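Local coordinates for YcaO (Methanopyrus kandleri, PDB 6CIB), which binds ADP and magnesium and probably uses ATP to activate peptide backbone amides for thioamidation, at residues 161-165 and 349-354; 211-215 and 323-329; 171-176 and 355-359. One frame throughout, in Å; residues are numbered along the deposited sequence.

Contact 1: residues 161-165 and 349-354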
loop_
_atom_site.group_PDB
_atom_site.type_symbol
_atom_site.label_atom_id
_atom_site.label_comp_id
_atom_site.label_asym_id
_atom_site.label_seq_id
_atom_site.Cartn_x
_atom_site.Cartn_y
_atom_site.Cartn_z
ATOM N N GLY A 161 2.081 1.590 -6.360
ATOM C CA GLY A 161 1.110 2.610 -5.936
ATOM C C GLY A 161 -0.328 2.313 -6.320
ATOM O O GLY A 161 -1.242 2.529 -5.522
ATOM N N LEU A 162 -0.517 1.807 -7.542
ATOM C CA LEU A 162 -1.849 1.476 -8.068
ATOM C C LEU A 162 -2.456 0.262 -7.369
ATOM O O LEU A 162 -3.625 0.294 -6.981
ATOM C CB LEU A 162 -1.783 1.244 -9.572
ATOM C CG LEU A 162 -3.074 1.188 -10.387
ATOM C CD1 LEU A 162 -3.865 2.483 -10.258
ATOM C CD2 LEU A 162 -2.737 0.905 -11.846
ATOM N N LEU A 163 -1.657 -0.793 -7.207
ATOM C CA LEU A 163 -2.060 -1.963 -6.433
ATOM C C LEU A 163 -2.462 -1.606 -5.004
ATOM O O LEU A 163 -3.466 -2.115 -4.507
ATOM C CB LEU A 163 -0.981 -3.063 -6.471
ATOM C CG LEU A 163 -0.821 -3.796 -7.830
ATOM C CD1 LEU A 163 0.333 -4.786 -7.792
ATOM C CD2 LEU A 163 -2.103 -4.489 -8.288
ATOM N N GLU A 164 -1.699 -0.715 -4.360
ATOM C CA GLU A 164 -2.049 -0.214 -3.028
ATOM C C GLU A 164 -3.427 0.468 -2.998
ATOM O O GLU A 164 -4.222 0.229 -2.080
ATOM C CB GLU A 164 -0.964 0.730 -2.515
ATOM C CG GLU A 164 -1.186 1.247 -1.109
ATOM C CD GLU A 164 0.035 1.973 -0.596
ATOM O OE1 GLU A 164 0.075 3.213 -0.701
ATOM O OE2 GLU A 164 0.972 1.288 -0.133
ATOM N N VAL A 165 -3.699 1.305 -3.994
ATOM C CA VAL A 165 -5.001 1.987 -4.117
ATOM C C VAL A 165 -6.157 0.973 -4.268
ATOM O O VAL A 165 -7.204 1.124 -3.628
ATOM C CB VAL A 165 -5.011 3.060 -5.250
ATOM C CG1 VAL A 165 -6.415 3.631 -5.455
ATOM C CG2 VAL A 165 -4.052 4.208 -4.934
ATOM N N VAL A 349 0.164 7.901 -6.908
ATOM C CA VAL A 349 -0.958 7.445 -7.734
ATOM C C VAL A 349 -2.234 7.793 -6.995
ATOM O O VAL A 349 -2.380 7.459 -5.813
ATOM C CB VAL A 349 -0.890 5.924 -8.007
ATOM C CG1 VAL A 349 -2.139 5.431 -8.744
ATOM C CG2 VAL A 349 0.366 5.591 -8.803
ATOM N N ARG A 350 -3.126 8.502 -7.679
ATOM C CA ARG A 350 -4.467 8.771 -7.170
ATOM C C ARG A 350 -5.489 8.200 -8.151
ATOM O O ARG A 350 -5.353 8.367 -9.366
ATOM C CB ARG A 350 -4.721 10.280 -6.976
ATOM C CG ARG A 350 -3.631 11.082 -6.260
ATOM C CD ARG A 350 -3.362 10.625 -4.830
ATOM N NE ARG A 350 -4.511 10.830 -3.946
ATOM C CZ ARG A 350 -5.087 9.880 -3.215
ATOM N NH1 ARG A 350 -4.618 8.634 -3.228
ATOM N NH2 ARG A 350 -6.132 10.186 -2.447
ATOM N N VAL A 351 -6.501 7.523 -7.618
ATOM C CA VAL A 351 -7.637 7.066 -8.424
ATOM C C VAL A 351 -8.850 7.815 -7.867
ATOM O O VAL A 351 -9.251 7.591 -6.713
ATOM C CB VAL A 351 -7.781 5.521 -8.402
ATOM C CG1 VAL A 351 -8.932 5.051 -9.282
ATOM C CG2 VAL A 351 -6.488 4.851 -8.862
ATOM N N THR A 352 -9.409 8.718 -8.683
ATOM C CA THR A 352 -10.300 9.797 -8.183
ATOM C C THR A 352 -11.582 9.353 -7.499
ATOM O O THR A 352 -12.088 10.058 -6.627
ATOM C CB THR A 352 -10.663 10.840 -9.261
ATOM O OG1 THR A 352 -11.367 10.198 -10.329
ATOM C CG2 THR A 352 -9.414 11.544 -9.795
ATOM N N GLY A 353 -12.096 8.187 -7.884
ATOM C CA GLY A 353 -13.292 7.622 -7.253
ATOM C C GLY A 353 -13.080 6.294 -6.541
ATOM O O GLY A 353 -14.056 5.613 -6.224
ATOM N N ALA A 354 -11.821 5.915 -6.295
ATOM C CA ALA A 354 -11.519 4.742 -5.449
ATOM C C ALA A 354 -11.775 5.106 -3.999
ATOM O O ALA A 354 -11.527 6.239 -3.591
ATOM C CB ALA A 354 -10.084 4.274 -5.632
#
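Val165 and Leu162, on one side of helix 154-177, interleave with Val349 and Val351 of strand 346-351. The axes of the short helix and strand pieces pass 8.0 Å apart at a signed crossing angle of -36°, so the helix lies obliquely over the strand, its side chains against the valines. Val349 reaches the helix with every part of its side chain. Its CB rests against the backbone, 4.0 Å from Gly161 C. From there CG1, anti to the backbone N (chi1 174°), runs on to the leucine branch and meets Leu162 CD1 at 3.7 Å. The other methyl, CG2, turns back over the peptide joining Gly161 and Leu162. The approach suits a glycine: a beta carbon modelled on Gly161 would lie 3.0 Å from Val349 CG2, a tight fit. Leu162 CD1 is shared, since it also meets Val351 CG2 at 3.8 Å, the two side chains crossing at about a right angle. One turn further along the helix, Val165 CG1 closes on Val351 CG2 at 3.6 Å. The same methyl touches Ala354 CB at 3.7 Å, because a type I beta turn from Val351 to Ala354, with its Ala354 N to Val351 O bond, brings the alanine back under the helix. Val165 CG2 leans toward the carbonyl oxygen of Val349. Beyond the seam, Leu162 also packs on Leu320, Val321 and Val324 of helix 313-325. Glu164, a magnesium ligand in a structure of this protein though it holds no ion here, uses OE1 to accept a bond from Gly147 N. All the touching residues are buried, and the side chains meet one another through carbon alone, which implies that close shape matching, not directed polar bonds, joins the metal-site helix to the sheet.

Contact 2: residues 211-215 and 323-329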
loop_
_atom_site.group_PDB
_atom_site.type_symbol
_atom_site.label_atom_id
_atom_site.label_comp_id
_atom_site.label_asym_id
_atom_site.label_seq_id
_atom_site.Cartn_x
_atom_site.Cartn_y
_atom_site.Cartn_z
ATOM N N SER A 211 -12.687 -7.714 -4.928
ATOM C CA SER A 211 -11.955 -6.734 -5.715
ATOM C C SER A 211 -12.875 -6.105 -6.753
ATOM O O SER A 211 -13.592 -6.810 -7.468
ATOM C CB SER A 211 -10.761 -7.399 -6.395
ATOM O OG SER A 211 -10.108 -6.507 -7.285
ATOM N N ARG A 212 -12.833 -4.779 -6.840
ATOM C CA ARG A 212 -13.596 -4.043 -7.850
ATOM C C ARG A 212 -12.823 -3.873 -9.158
ATOM O O ARG A 212 -13.317 -3.241 -10.084
ATOM C CB ARG A 212 -14.027 -2.678 -7.312
ATOM C CG ARG A 212 -15.035 -2.745 -6.178
ATOM C CD ARG A 212 -14.972 -1.452 -5.394
ATOM N NE ARG A 212 -16.132 -0.619 -5.627
ATOM C CZ ARG A 212 -16.235 0.675 -5.337
ATOM N NH1 ARG A 212 -15.221 1.372 -4.821
ATOM N NH2 ARG A 212 -17.381 1.281 -5.593
ATOM N N VAL A 213 -11.617 -4.445 -9.230
ATOM C CA VAL A 213 -10.761 -4.337 -10.414
ATOM C C VAL A 213 -10.466 -5.741 -10.958
ATOM O O VAL A 213 -9.876 -6.578 -10.268
ATOM C CB VAL A 213 -9.436 -3.590 -10.102
ATOM C CG1 VAL A 213 -8.576 -3.440 -11.358
ATOM C CG2 VAL A 213 -9.707 -2.222 -9.470
ATOM N N GLU A 214 -10.861 -5.993 -12.199
ATOM C CA GLU A 214 -10.687 -7.322 -12.768
ATOM C C GLU A 214 -9.231 -7.635 -13.085
ATOM O O GLU A 214 -8.503 -6.785 -13.599
ATOM C CB GLU A 214 -11.560 -7.541 -13.999
ATOM C CG GLU A 214 -11.937 -9.005 -14.140
ATOM C CD GLU A 214 -12.615 -9.312 -15.443
ATOM O OE1 GLU A 214 -13.697 -8.743 -15.685
ATOM O OE2 GLU A 214 -12.057 -10.125 -16.212
ATOM N N GLY A 215 -8.829 -8.862 -12.760
ATOM C CA GLY A 215 -7.446 -9.294 -12.888
ATOM C C GLY A 215 -6.589 -9.024 -11.659
ATOM O O GLY A 215 -5.459 -9.503 -11.595
ATOM N N ARG A 323 -7.309 -1.827 -16.495
ATOM C CA ARG A 323 -8.286 -2.496 -15.626
ATOM C C ARG A 323 -8.876 -1.575 -14.564
ATOM O O ARG A 323 -10.075 -1.625 -14.303
ATOM C CB ARG A 323 -7.699 -3.759 -14.982
ATOM C CG ARG A 323 -7.247 -4.837 -15.967
ATOM C CD ARG A 323 -8.397 -5.617 -16.590
ATOM N NE ARG A 323 -7.911 -6.626 -17.534
ATOM C CZ ARG A 323 -8.612 -7.678 -17.963
ATOM N NH1 ARG A 323 -9.858 -7.898 -17.539
ATOM N NH2 ARG A 323 -8.059 -8.526 -18.823
ATOM N N VAL A 324 -8.036 -0.723 -13.977
ATOM C CA VAL A 324 -8.506 0.294 -13.031
ATOM C C VAL A 324 -9.356 1.367 -13.726
ATOM O O VAL A 324 -10.388 1.779 -13.186
ATOM C CB VAL A 324 -7.358 0.926 -12.203
ATOM C CG1 VAL A 324 -7.918 1.909 -11.183
ATOM C CG2 VAL A 324 -6.568 -0.151 -11.470
ATOM N N ALA A 325 -8.928 1.816 -14.908
ATOM C CA ALA A 325 -9.728 2.764 -15.708
ATOM C C ALA A 325 -11.118 2.219 -16.081
ATOM O O ALA A 325 -12.068 2.994 -16.198
ATOM C CB ALA A 325 -8.977 3.208 -16.950
ATOM N N GLU A 326 -11.225 0.894 -16.230
ATOM C CA GLU A 326 -12.492 0.222 -16.577
ATOM C C GLU A 326 -13.433 -0.004 -15.396
ATOM O O GLU A 326 -14.608 -0.313 -15.593
ATOM C CB GLU A 326 -12.213 -1.127 -17.232
ATOM C CG GLU A 326 -11.813 -1.034 -18.691
ATOM C CD GLU A 326 -10.982 -2.210 -19.153
ATOM O OE1 GLU A 326 -11.091 -3.322 -18.594
ATOM O OE2 GLU A 326 -10.207 -2.019 -20.103
ATOM N N ALA A 327 -12.919 0.179 -14.178
ATOM C CA ALA A 327 -13.582 -0.288 -12.963
ATOM C C ALA A 327 -14.723 0.584 -12.458
ATOM O O ALA A 327 -15.414 0.206 -11.506
ATOM C CB ALA A 327 -12.544 -0.506 -11.861
ATOM N N GLY A 328 -14.925 1.747 -13.076
ATOM C CA GLY A 328 -15.920 2.713 -12.590
ATOM C C GLY A 328 -15.445 3.445 -11.347
ATOM O O GLY A 328 -16.257 3.840 -10.498
ATOM N N LEU A 329 -14.128 3.631 -11.242
ATOM C CA LEU A 329 -13.511 4.258 -10.062
ATOM C C LEU A 329 -12.884 5.622 -10.378
ATOM O O LEU A 329 -12.002 6.084 -9.655
ATOM C CB LEU A 329 -12.466 3.314 -9.440
ATOM C CG LEU A 329 -12.873 1.897 -9.010
ATOM C CD1 LEU A 329 -11.662 1.114 -8.527
ATOM C CD2 LEU A 329 -13.955 1.895 -7.945
HETATM O O HOH W 1 -15.644 -2.180 -10.601
HETATM O O HOH W 2 -11.818 -3.596 -14.103
#
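Val213 fits its two methyls against the end of helix 313-325 and the residues that follow it. With CG1 anti to the backbone N (chi1 -178°), that methyl lies 3.7 Å from Arg323 CB and also reaches Val324 CG2. The second methyl, CG2, divides its contacts between Ala327 CB at 4.1 Å and Leu329 CD1 at 4.0 Å. On one flank of this apolar patch, Leu329 sends its other branch over a face of the Arg212 guanidinium, offset toward the rim, with CD2 3.4 Å from NH1. On the other flank Arg323 passes its aliphatic chain beside the carbonyl oxygen of Glu214 and forms a salt bridge, Glu214 OE2 to Arg323 NH1 at 3.4 Å. The carboxylate and guanidinium planes stand 56° apart, so this is an oblique approach and not a flat two-pronged pairing. Two waters connect the backbones. The first donates to Arg212 O and to Ala327 O, each at 2.6 Å; the second accepts from Glu214 N and donates to Arg323 O at 2.6 Å. Further out, the Arg212 side chain is fixed at its end by a salt bridge from NH1 to Asp169 and a hydrogen bond from NH2 to Asn366 O, which holds the plane on which Leu329 lies. Val213 is backed by Val166 of helix 154-177, and Val324 packs on Val166 and Val351. The chain leaves its helical course at Gly328, whose positive phi of 75° favours glycine, and the next residue, Leu329, is buried. A glycine of positive phi just after a helix, leading into strand 332-336 and packed under the loop between strands 203-209 and 217-224, makes a helix-to-strand connection into the antiparallel sheet of the YcaO domain.

Contact 3: residues 171-176 and 355-359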
loop_
_atom_site.group_PDB
_atom_site.type_symbol
_atom_site.label_atom_id
_atom_site.label_comp_id
_atom_site.label_asym_id
_atom_site.label_seq_id
_atom_site.Cartn_x
_atom_site.Cartn_y
_atom_site.Cartn_z
ATOM N N TRP A 171 -10.559 -3.053 0.880
ATOM C CA TRP A 171 -10.666 -2.976 2.332
ATOM C C TRP A 171 -11.743 -1.965 2.762
ATOM O O TRP A 171 -12.541 -2.264 3.654
ATOM C CB TRP A 171 -9.286 -2.684 2.947
ATOM C CG TRP A 171 -9.229 -2.635 4.445
ATOM C CD1 TRP A 171 -10.124 -3.172 5.331
ATOM C CD2 TRP A 171 -8.189 -2.045 5.240
ATOM N NE1 TRP A 171 -9.726 -2.927 6.620
ATOM C CE2 TRP A 171 -8.544 -2.235 6.600
ATOM C CE3 TRP A 171 -7.001 -1.357 4.938
ATOM C CZ2 TRP A 171 -7.750 -1.769 7.661
ATOM C CZ3 TRP A 171 -6.212 -0.887 5.992
ATOM C CH2 TRP A 171 -6.590 -1.106 7.340
ATOM N N SER A 172 -11.780 -0.805 2.101
ATOM C CA SER A 172 -12.793 0.227 2.365
ATOM C C SER A 172 -14.226 -0.246 2.089
ATOM O O SER A 172 -15.134 0.068 2.848
ATOM C CB SER A 172 -12.497 1.484 1.564
ATOM O OG SER A 172 -11.301 2.087 2.005
ATOM N N ILE A 173 -14.401 -1.009 1.013
ATOM C CA ILE A 173 -15.679 -1.638 0.668
ATOM C C ILE A 173 -16.152 -2.632 1.738
ATOM O O ILE A 173 -17.309 -2.583 2.156
ATOM C CB ILE A 173 -15.636 -2.214 -0.786
ATOM C CG1 ILE A 173 -16.346 -1.261 -1.742
ATOM C CG2 ILE A 173 -16.266 -3.592 -0.923
ATOM C CD1 ILE A 173 -15.633 0.056 -1.946
ATOM N N VAL A 174 -15.240 -3.494 2.187
ATOM C CA VAL A 174 -15.503 -4.467 3.250
ATOM C C VAL A 174 -15.926 -3.782 4.559
ATOM O O VAL A 174 -16.905 -4.194 5.168
ATOM C CB VAL A 174 -14.298 -5.437 3.436
ATOM C CG1 VAL A 174 -14.436 -6.300 4.692
ATOM C CG2 VAL A 174 -14.153 -6.334 2.211
ATOM N N GLU A 175 -15.216 -2.730 4.964
ATOM C CA GLU A 175 -15.543 -1.991 6.193
ATOM C C GLU A 175 -16.818 -1.134 6.090
ATOM O O GLU A 175 -17.596 -1.073 7.042
ATOM C CB GLU A 175 -14.365 -1.118 6.667
ATOM C CG GLU A 175 -13.052 -1.851 6.951
ATOM C CD GLU A 175 -13.082 -2.815 8.131
ATOM O OE1 GLU A 175 -14.058 -2.844 8.904
ATOM O OE2 GLU A 175 -12.096 -3.565 8.288
ATOM N N TYR A 176 -17.020 -0.475 4.949
ATOM C CA TYR A 176 -18.199 0.381 4.735
ATOM C C TYR A 176 -19.512 -0.411 4.816
ATOM O O TYR A 176 -20.438 0.005 5.506
ATOM C CB TYR A 176 -18.101 1.113 3.393
ATOM C CG TYR A 176 -19.116 2.219 3.188
ATOM C CD1 TYR A 176 -18.882 3.511 3.676
ATOM C CD2 TYR A 176 -20.301 1.983 2.482
ATOM C CE1 TYR A 176 -19.807 4.532 3.480
ATOM C CE2 TYR A 176 -21.235 2.997 2.280
ATOM C CZ TYR A 176 -20.982 4.268 2.780
ATOM O OH TYR A 176 -21.899 5.272 2.581
ATOM N N SER A 355 -12.290 4.156 -3.226
ATOM C CA SER A 355 -12.612 4.434 -1.829
ATOM C C SER A 355 -11.364 4.434 -0.955
ATOM O O SER A 355 -10.500 3.566 -1.086
ATOM C CB SER A 355 -13.608 3.425 -1.281
ATOM O OG SER A 355 -14.049 3.843 0.006
ATOM N N GLU A 356 -11.292 5.427 -0.071
ATOM C CA GLU A 356 -10.251 5.513 0.941
ATOM C C GLU A 356 -10.883 5.651 2.336
ATOM O O GLU A 356 -10.299 6.245 3.248
ATOM C CB GLU A 356 -9.262 6.641 0.609
ATOM C CG GLU A 356 -8.462 6.395 -0.671
ATOM C CD GLU A 356 -7.558 7.545 -1.069
ATOM O OE1 GLU A 356 -7.904 8.723 -0.825
ATOM O OE2 GLU A 356 -6.494 7.269 -1.666
ATOM N N TYR A 357 -12.066 5.047 2.479
ATOM C CA TYR A 357 -12.854 5.022 3.719
ATOM C C TYR A 357 -12.065 4.581 4.958
ATOM O O TYR A 357 -12.245 5.153 6.043
ATOM C CB TYR A 357 -14.106 4.149 3.529
ATOM C CG TYR A 357 -15.044 4.106 4.720
ATOM C CD1 TYR A 357 -15.896 5.186 5.006
ATOM C CD2 TYR A 357 -15.098 2.977 5.553
ATOM C CE1 TYR A 357 -16.763 5.147 6.096
ATOM C CE2 TYR A 357 -15.957 2.932 6.645
ATOM C CZ TYR A 357 -16.788 4.018 6.906
ATOM O OH TYR A 357 -17.643 3.987 7.983
ATOM N N VAL A 358 -11.196 3.581 4.786
ATOM C CA VAL A 358 -10.326 3.076 5.872
ATOM C C VAL A 358 -9.293 4.102 6.371
ATOM O O VAL A 358 -8.784 3.980 7.489
ATOM C CB VAL A 358 -9.618 1.734 5.513
ATOM C CG1 VAL A 358 -10.622 0.603 5.406
ATOM C CG2 VAL A 358 -8.793 1.841 4.235
ATOM N N ILE A 359 -8.981 5.090 5.535
ATOM C CA ILE A 359 -8.087 6.190 5.906
ATOM C C ILE A 359 -8.875 7.361 6.513
ATOM O O ILE A 359 -8.499 7.889 7.554
ATOM C CB ILE A 359 -7.197 6.637 4.715
ATOM C CG1 ILE A 359 -6.272 5.488 4.292
ATOM C CG2 ILE A 359 -6.363 7.871 5.071
ATOM C CD1 ILE A 359 -5.847 5.538 2.844
#
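Near the C-terminal end of helix 154-177, Ser172 and Trp171 receive the loop that follows strand 346-351. Ser172 OG accepts a nearly straight bond from Val358 N, 3.2 Å long with an N-H...O angle of 171°, and is also bonded to Arg168 O one turn back in its own helix. Val358 then lays CG1, the methyl anti to its carbonyl carbon, over the indole: it sits 3.5 Å from the centroid of the Trp171 five-membered ring and 7° off the ring normal, a CH-pi contact. The indole is steadied at its edge, where NE1 donates to Glu175 OE2 at 3.0 Å, and it stacks with Phe235. With an alanine in place of Trp171, Val358 is likely to lose the surface under its methyl, Glu175 OE2 one of its two indole donors (the other is Trp292), and Phe235 its stacking partner. Further along, Tyr176 turns its edge, led by CD1, to the face of Tyr357; the centroids are 5.1 Å apart and the planes meet at 86°. Together the T-shaped pair, the CH-pi contact and the serine-to-backbone bond dock the loop after strand 346-351 on the side of helix 154-177.

Contacts 1 and 3 both use helix 154-177, one through its buried middle and the other nearer its C-terminal end, and their partners follow one another along the chain at 349-359. Contact 2 lies nested within the loops they close. Contact 1 is wholly buried and aliphatic; contacts 2 and 3, only partly buried, add waters and a salt bridge in one case and aromatic rings with a serine bond in the other. They also touch directly. Leu329 O probably accepts a bond from Gly353 N (2.8 Å), Arg350 NH1 makes a salt bridge to Glu356 OE2 (2.8 Å), and Ile173 packs on Arg212.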